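Local coordinates for mitochondrial RNA-binding protein 1 (Trypanosoma brucei, PDB 2GIA) that probably binds guide RNA and, together with MRP2, acts as a matchmaker that helps guide RNA and messenger RNA pair during mitochondrial RNA editing, at residues Val80-Val85 and Phe138-Leu143; Phe99-Gln104 and Thr134-Leu139. One frame throughout, in Å; residues are numbered along the deposited sequence.

Both contacts lean on helix 130-145 and share L139, whose CD1 reaches into each. Contact 1 sets the C-terminal end of helix 71-81 against this helix and is only partly buried: a sulfur-to-methyl touch inside, a loose pair of opposite charges at the surface. Contact 2 brings strand 96-101 to the same helix and lies deeper, an aromatic ring meeting L135 at its edge, with L139 beside it, and a lysine and a glutamate joined through water at its border. The two are stitched together by K101, whose NZ lies 2.9 Å from E83 OE1 in a salt bridge, and by V80, whose CG1 is 3.6 Å from F99 CE1.

Contact 1: Val80-Val85 and Phe138-Leu143; sequences VCKERV and FLESAL
C81 and L139 meet where the last turn of helix 71-81 lies against the middle of helix 130-145, the two long helices of a Whirly-like fold in which each of two antiparallel sheets is followed along the chain by a helix. Their CA atoms, 8.9 Å apart, mark the nearest approach of the two backbones, and both CB atoms point into the interface. C81 turns its thiol away from its own carbonyl carbon (chi1 -73°), and SG comes to rest 3.8 Å from L139 CD1. Cysteine suits this buried place because its sulfur is small, polarisable and nearly apolar in behaviour, so it packs beside a methyl group. L139 is a natural counterpart: its branched end also touches L74, L77 and V78 of helix 71-81 and L37 of strand 36-43, so that it bridges that helix and strand 36-43.

One residue further along, E140 buries about as much surface as C81 but at the border of the contact. Its chain runs extended beyond CG and passes at a slant to K82, bringing OE1 to 4.2 Å from K82 NZ. That is too far for a salt bridge, so the attraction is probably long-range and screened by solvent. Long charged chains fit here because they can reach toward each other across the border while keeping their charged ends near water.

Just beyond this meeting point helix 71-81 ends in a Schellman motif. E83 takes a positive phi of 65°, a conformation less common for residues with a side chain, and turns the chain away from helix 130-145. The closing turn is held by the backbone hydrogen bond from E83 N to V80 O, 3.1 Å long.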
loop_
_atom_site.group_PDB
_atom_site.type_symbol
_atom_site.label_atom_id
_atom_site.label_comp_id
_atom_site.label_asym_id
_atom_site.label_seq_id
_atom_site.Cartn_x
_atom_site.Cartn_y
_atom_site.Cartn_z
ATOM N N VAL B 80 7.377 13.895 5.655
ATOM C CA VAL B 80 8.829 14.116 5.787
ATOM C C VAL B 80 9.550 12.965 5.085
ATOM O O VAL B 80 10.550 13.169 4.396
ATOM C CB VAL B 80 9.274 14.161 7.310
ATOM C CG1 VAL B 80 10.826 13.993 7.435
ATOM C CG2 VAL B 80 8.861 15.475 7.931
ATOM N N CYS B 81 9.045 11.747 5.253
ATOM C CA CYS B 81 9.672 10.593 4.585
ATOM C C CYS B 81 9.656 10.753 3.063
ATOM O O CYS B 81 10.619 10.367 2.347
ATOM C CB CYS B 81 8.898 9.303 4.916
ATOM S SG CYS B 81 9.196 8.773 6.649
ATOM N N LYS B 82 8.539 11.304 2.593
ATOM C CA LYS B 82 8.290 11.513 1.156
ATOM C C LYS B 82 8.917 12.786 0.631
ATOM O O LYS B 82 8.833 13.080 -0.573
ATOM C CB LYS B 82 6.778 11.529 0.937
ATOM C CG LYS B 82 6.183 10.109 0.959
ATOM C CD LYS B 82 4.661 10.122 0.847
ATOM C CE LYS B 82 4.134 8.694 0.672
ATOM N NZ LYS B 82 4.699 8.091 -0.587
ATOM N N GLU B 83 9.546 13.534 1.537
ATOM C CA GLU B 83 10.218 14.781 1.209
ATOM C C GLU B 83 9.269 15.882 0.727
ATOM O O GLU B 83 9.632 16.702 -0.105
ATOM C CB GLU B 83 11.335 14.513 0.167
ATOM C CG GLU B 83 12.282 13.426 0.652
ATOM C CD GLU B 83 13.396 13.056 -0.310
ATOM O OE1 GLU B 83 14.178 12.162 0.053
ATOM O OE2 GLU B 83 13.499 13.635 -1.414
ATOM N N ARG B 84 8.048 15.899 1.245
ATOM C CA ARG B 84 7.102 16.962 0.884
ATOM C C ARG B 84 7.281 18.110 1.863
ATOM O O ARG B 84 6.822 19.226 1.626
ATOM C CB ARG B 84 5.684 16.436 0.915
ATOM C CG ARG B 84 5.405 15.470 -0.227
ATOM C CD ARG B 84 3.931 15.128 -0.251
ATOM N NE ARG B 84 3.556 14.139 -1.265
ATOM C CZ ARG B 84 2.291 13.849 -1.578
ATOM N NH1 ARG B 84 1.284 14.469 -0.969
ATOM N NH2 ARG B 84 2.026 12.927 -2.498
ATOM N N VAL B 85 7.904 17.816 2.996
ATOM C CA VAL B 85 8.241 18.842 3.980
ATOM C C VAL B 85 9.575 18.432 4.560
ATOM O O VAL B 85 9.851 17.240 4.747
ATOM C CB VAL B 85 7.212 18.996 5.081
ATOM C CG1 VAL B 85 5.995 19.709 4.522
ATOM C CG2 VAL B 85 6.856 17.665 5.647
ATOM N N PHE B 138 6.766 1.336 8.509
ATOM C CA PHE B 138 5.836 1.357 9.631
ATOM C C PHE B 138 4.914 2.566 9.544
ATOM O O PHE B 138 3.719 2.458 9.761
ATOM C CB PHE B 138 6.610 1.399 10.988
ATOM C CG PHE B 138 5.716 1.257 12.193
ATOM C CD1 PHE B 138 5.100 2.379 12.770
ATOM C CD2 PHE B 138 5.406 -0.015 12.680
ATOM C CE1 PHE B 138 4.155 2.242 13.841
ATOM C CE2 PHE B 138 4.472 -0.177 13.746
ATOM C CZ PHE B 138 3.842 0.963 14.332
ATOM N N LEU B 139 5.479 3.735 9.275
ATOM C CA LEU B 139 4.654 4.929 9.198
ATOM C C LEU B 139 3.657 4.844 8.014
ATOM O O LEU B 139 2.508 5.247 8.160
ATOM C CB LEU B 139 5.539 6.170 9.048
ATOM C CG LEU B 139 6.473 6.466 10.267
ATOM C CD1 LEU B 139 7.472 7.594 9.878
ATOM C CD2 LEU B 139 5.631 6.899 11.501
ATOM N N GLU B 140 4.093 4.336 6.856
ATOM C CA GLU B 140 3.160 4.275 5.712
ATOM C C GLU B 140 2.059 3.261 6.025
ATOM O O GLU B 140 0.879 3.457 5.716
ATOM C CB GLU B 140 3.906 3.894 4.406
ATOM C CG GLU B 140 4.943 4.951 4.057
ATOM C CD GLU B 140 5.435 4.881 2.620
ATOM O OE1 GLU B 140 6.437 5.572 2.288
ATOM O OE2 GLU B 140 4.818 4.135 1.828
ATOM N N SER B 141 2.449 2.172 6.647
ATOM C CA SER B 141 1.454 1.169 7.026
ATOM C C SER B 141 0.471 1.753 8.033
ATOM O O SER B 141 -0.758 1.578 7.917
ATOM C CB SER B 141 2.116 -0.074 7.660
ATOM O OG SER B 141 2.791 -0.869 6.691
ATOM N N ALA B 142 1.000 2.435 9.039
ATOM C CA ALA B 142 0.127 2.963 10.091
ATOM C C ALA B 142 -0.840 3.983 9.544
ATOM O O ALA B 142 -2.031 3.982 9.911
ATOM C CB ALA B 142 0.979 3.590 11.242
ATOM N N LEU B 143 -0.353 4.860 8.666
ATOM C CA LEU B 143 -1.258 5.869 8.127
ATOM C C LEU B 143 -2.343 5.156 7.276
ATOM O O LEU B 143 -3.546 5.457 7.373
ATOM C CB LEU B 143 -0.490 6.879 7.248
ATOM C CG LEU B 143 -1.363 7.951 6.554
ATOM C CD1 LEU B 143 -2.136 8.802 7.576
ATOM C CD2 LEU B 143 -0.477 8.872 5.775
#

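Contact 2: Phe99-Gln104 and Thr134-Leu139; sequences FEKSAQ and TLEHFL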
loop_
_atom_site.group_PDB
_atom_site.type_symbol
_atom_site.label_atom_id
_atom_site.label_comp_id
_atom_site.label_asym_id
_atom_site.label_seq_id
_atom_site.Cartn_x
_atom_site.Cartn_y
_atom_site.Cartn_z
ATOM N N PHE B 99 10.933 16.311 13.814
ATOM C CA PHE B 99 11.239 15.082 13.089
ATOM C C PHE B 99 11.770 15.553 11.723
ATOM O O PHE B 99 11.082 16.322 11.011
ATOM C CB PHE B 99 9.954 14.239 12.856
ATOM C CG PHE B 99 10.199 12.972 12.078
ATOM C CD1 PHE B 99 9.802 12.866 10.746
ATOM C CD2 PHE B 99 10.796 11.852 12.712
ATOM C CE1 PHE B 99 9.988 11.648 10.039
ATOM C CE2 PHE B 99 10.994 10.624 12.026
ATOM C CZ PHE B 99 10.587 10.512 10.680
ATOM N N GLU B 100 12.961 15.082 11.326
ATOM C CA GLU B 100 13.473 15.502 10.020
ATOM C C GLU B 100 14.244 14.389 9.336
ATOM O O GLU B 100 14.695 13.432 9.988
ATOM C CB GLU B 100 14.357 16.744 10.153
ATOM C CG GLU B 100 15.413 16.644 11.219
ATOM C CD GLU B 100 15.991 18.043 11.538
ATOM O OE1 GLU B 100 16.109 18.373 12.709
ATOM O OE2 GLU B 100 16.318 18.809 10.610
ATOM N N LYS B 101 14.399 14.512 8.026
ATOM C CA LYS B 101 15.094 13.483 7.242
ATOM C C LYS B 101 16.548 13.871 7.121
ATOM O O LYS B 101 16.846 15.037 6.867
ATOM C CB LYS B 101 14.446 13.350 5.847
ATOM C CG LYS B 101 15.004 12.183 4.973
ATOM C CD LYS B 101 14.052 11.883 3.819
ATOM C CE LYS B 101 14.436 10.592 3.079
ATOM N NZ LYS B 101 13.373 10.313 2.090
ATOM N N SER B 102 17.450 12.924 7.380
ATOM C CA SER B 102 18.885 13.185 7.291
ATOM C C SER B 102 19.475 12.361 6.137
ATOM O O SER B 102 18.761 11.595 5.487
ATOM C CB SER B 102 19.565 12.789 8.592
ATOM O OG SER B 102 19.577 11.383 8.725
ATOM N N ALA B 103 20.776 12.504 5.889
ATOM C CA ALA B 103 21.427 11.744 4.825
ATOM C C ALA B 103 21.430 10.262 5.166
ATOM O O ALA B 103 21.313 9.442 4.275
ATOM C CB ALA B 103 22.888 12.227 4.611
ATOM N N GLN B 104 21.559 9.912 6.441
ATOM C CA GLN B 104 21.574 8.490 6.816
ATOM C C GLN B 104 20.208 7.882 7.192
ATOM O O GLN B 104 20.052 6.642 7.227
ATOM C CB GLN B 104 22.528 8.272 7.982
ATOM C CG GLN B 104 23.975 8.662 7.691
ATOM C CD GLN B 104 24.594 7.787 6.623
ATOM O OE1 GLN B 104 24.536 6.554 6.708
ATOM N NE2 GLN B 104 25.192 8.414 5.607
ATOM N N THR B 134 12.776 0.495 8.015
ATOM C CA THR B 134 11.800 -0.062 8.963
ATOM C C THR B 134 10.787 1.048 9.389
ATOM O O THR B 134 9.562 0.854 9.368
ATOM C CB THR B 134 12.560 -0.599 10.210
ATOM O OG1 THR B 134 13.387 -1.708 9.805
ATOM C CG2 THR B 134 11.584 -1.043 11.283
ATOM N N LEU B 135 11.312 2.214 9.719
ATOM C CA LEU B 135 10.476 3.344 10.147
ATOM C C LEU B 135 9.563 3.826 9.016
ATOM O O LEU B 135 8.379 4.048 9.229
ATOM C CB LEU B 135 11.363 4.514 10.631
ATOM C CG LEU B 135 10.534 5.749 11.024
ATOM C CD1 LEU B 135 9.716 5.443 12.295
ATOM C CD2 LEU B 135 11.455 6.898 11.299
ATOM N N GLU B 136 10.118 4.040 7.826
ATOM C CA GLU B 136 9.294 4.450 6.686
ATOM C C GLU B 136 8.139 3.459 6.450
ATOM O O GLU B 136 6.979 3.881 6.280
ATOM C CB GLU B 136 10.148 4.514 5.391
ATOM C CG GLU B 136 11.167 5.682 5.355
ATOM C CD GLU B 136 12.213 5.558 4.240
ATOM O OE1 GLU B 136 12.884 6.571 3.961
ATOM O OE2 GLU B 136 12.382 4.451 3.657
ATOM N N HIS B 137 8.446 2.152 6.400
ATOM C CA HIS B 137 7.380 1.173 6.158
ATOM C C HIS B 137 6.315 1.189 7.255
ATOM O O HIS B 137 5.114 1.082 6.971
ATOM C CB HIS B 137 7.973 -0.228 6.016
ATOM C CG HIS B 137 8.554 -0.486 4.651
ATOM N ND1 HIS B 137 7.956 -1.316 3.734
ATOM C CD2 HIS B 137 9.636 0.052 4.033
ATOM C CE1 HIS B 137 8.637 -1.273 2.598
ATOM N NE2 HIS B 137 9.658 -0.443 2.757
ATOM N N PHE B 138 6.766 1.336 8.509
ATOM C CA PHE B 138 5.836 1.357 9.631
ATOM C C PHE B 138 4.914 2.566 9.544
ATOM O O PHE B 138 3.719 2.458 9.761
ATOM C CB PHE B 138 6.610 1.399 10.988
ATOM C CG PHE B 138 5.716 1.257 12.193
ATOM C CD1 PHE B 138 5.100 2.379 12.770
ATOM C CD2 PHE B 138 5.406 -0.015 12.680
ATOM C CE1 PHE B 138 4.155 2.242 13.841
ATOM C CE2 PHE B 138 4.472 -0.177 13.746
ATOM C CZ PHE B 138 3.842 0.963 14.332
ATOM N N LEU B 139 5.479 3.735 9.275
ATOM C CA LEU B 139 4.654 4.929 9.198
ATOM C C LEU B 139 3.657 4.844 8.014
ATOM O O LEU B 139 2.508 5.247 8.160
ATOM C CB LEU B 139 5.539 6.170 9.048
ATOM C CG LEU B 139 6.473 6.466 10.267
ATOM C CD1 LEU B 139 7.472 7.594 9.878
ATOM C CD2 LEU B 139 5.631 6.899 11.501
HETATM O O HOH W 1 13.588 7.189 1.588
#
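F99 of strand 96-101 drives its ring edge into L135 of helix 130-145, a strand-on-helix contact in the hydrophobic core of a Whirly-like fold. The two side chains come from opposite directions, and L135 CD2 lies in the plane of the ring, 3.8 Å from both F99 CZ and F99 CE2. With CG anti to its backbone N (chi1 178°), F99 sends the ring straight at the helix. L139, one helical turn after L135, adds CD1 at 4.3 Å from F99 CZ, approaching obliquely. A long, flat phenylalanine suits this place because the axes of strand 99-101 and helix segment 134-139 come no closer than 12.9 Å, crossing at -121°, and a large side chain must span the gap; the branched leucines offer methyls to the ring.

Around this first shell, Y106 sets its ring nearly parallel to that of F99, while L77 of helix 71-81 also packs against the phenylalanine. On the helix side, L135 also touches F13 and F127.

Polar groups take over at the border. K101 runs fully extended, its amine held chiefly by C81 O. E136 OE1 is a hub: it accepts a hydrogen bond from Y106 OH and forms a salt bridge with R112 of a neighbouring MRP2 chain, tying this edge to the heterotetramer. Although K101 NZ and E136 OE1 are 4.2 Å apart, one water joins them, accepting from NZ at 3.2 Å and donating to OE1 at 2.6 Å.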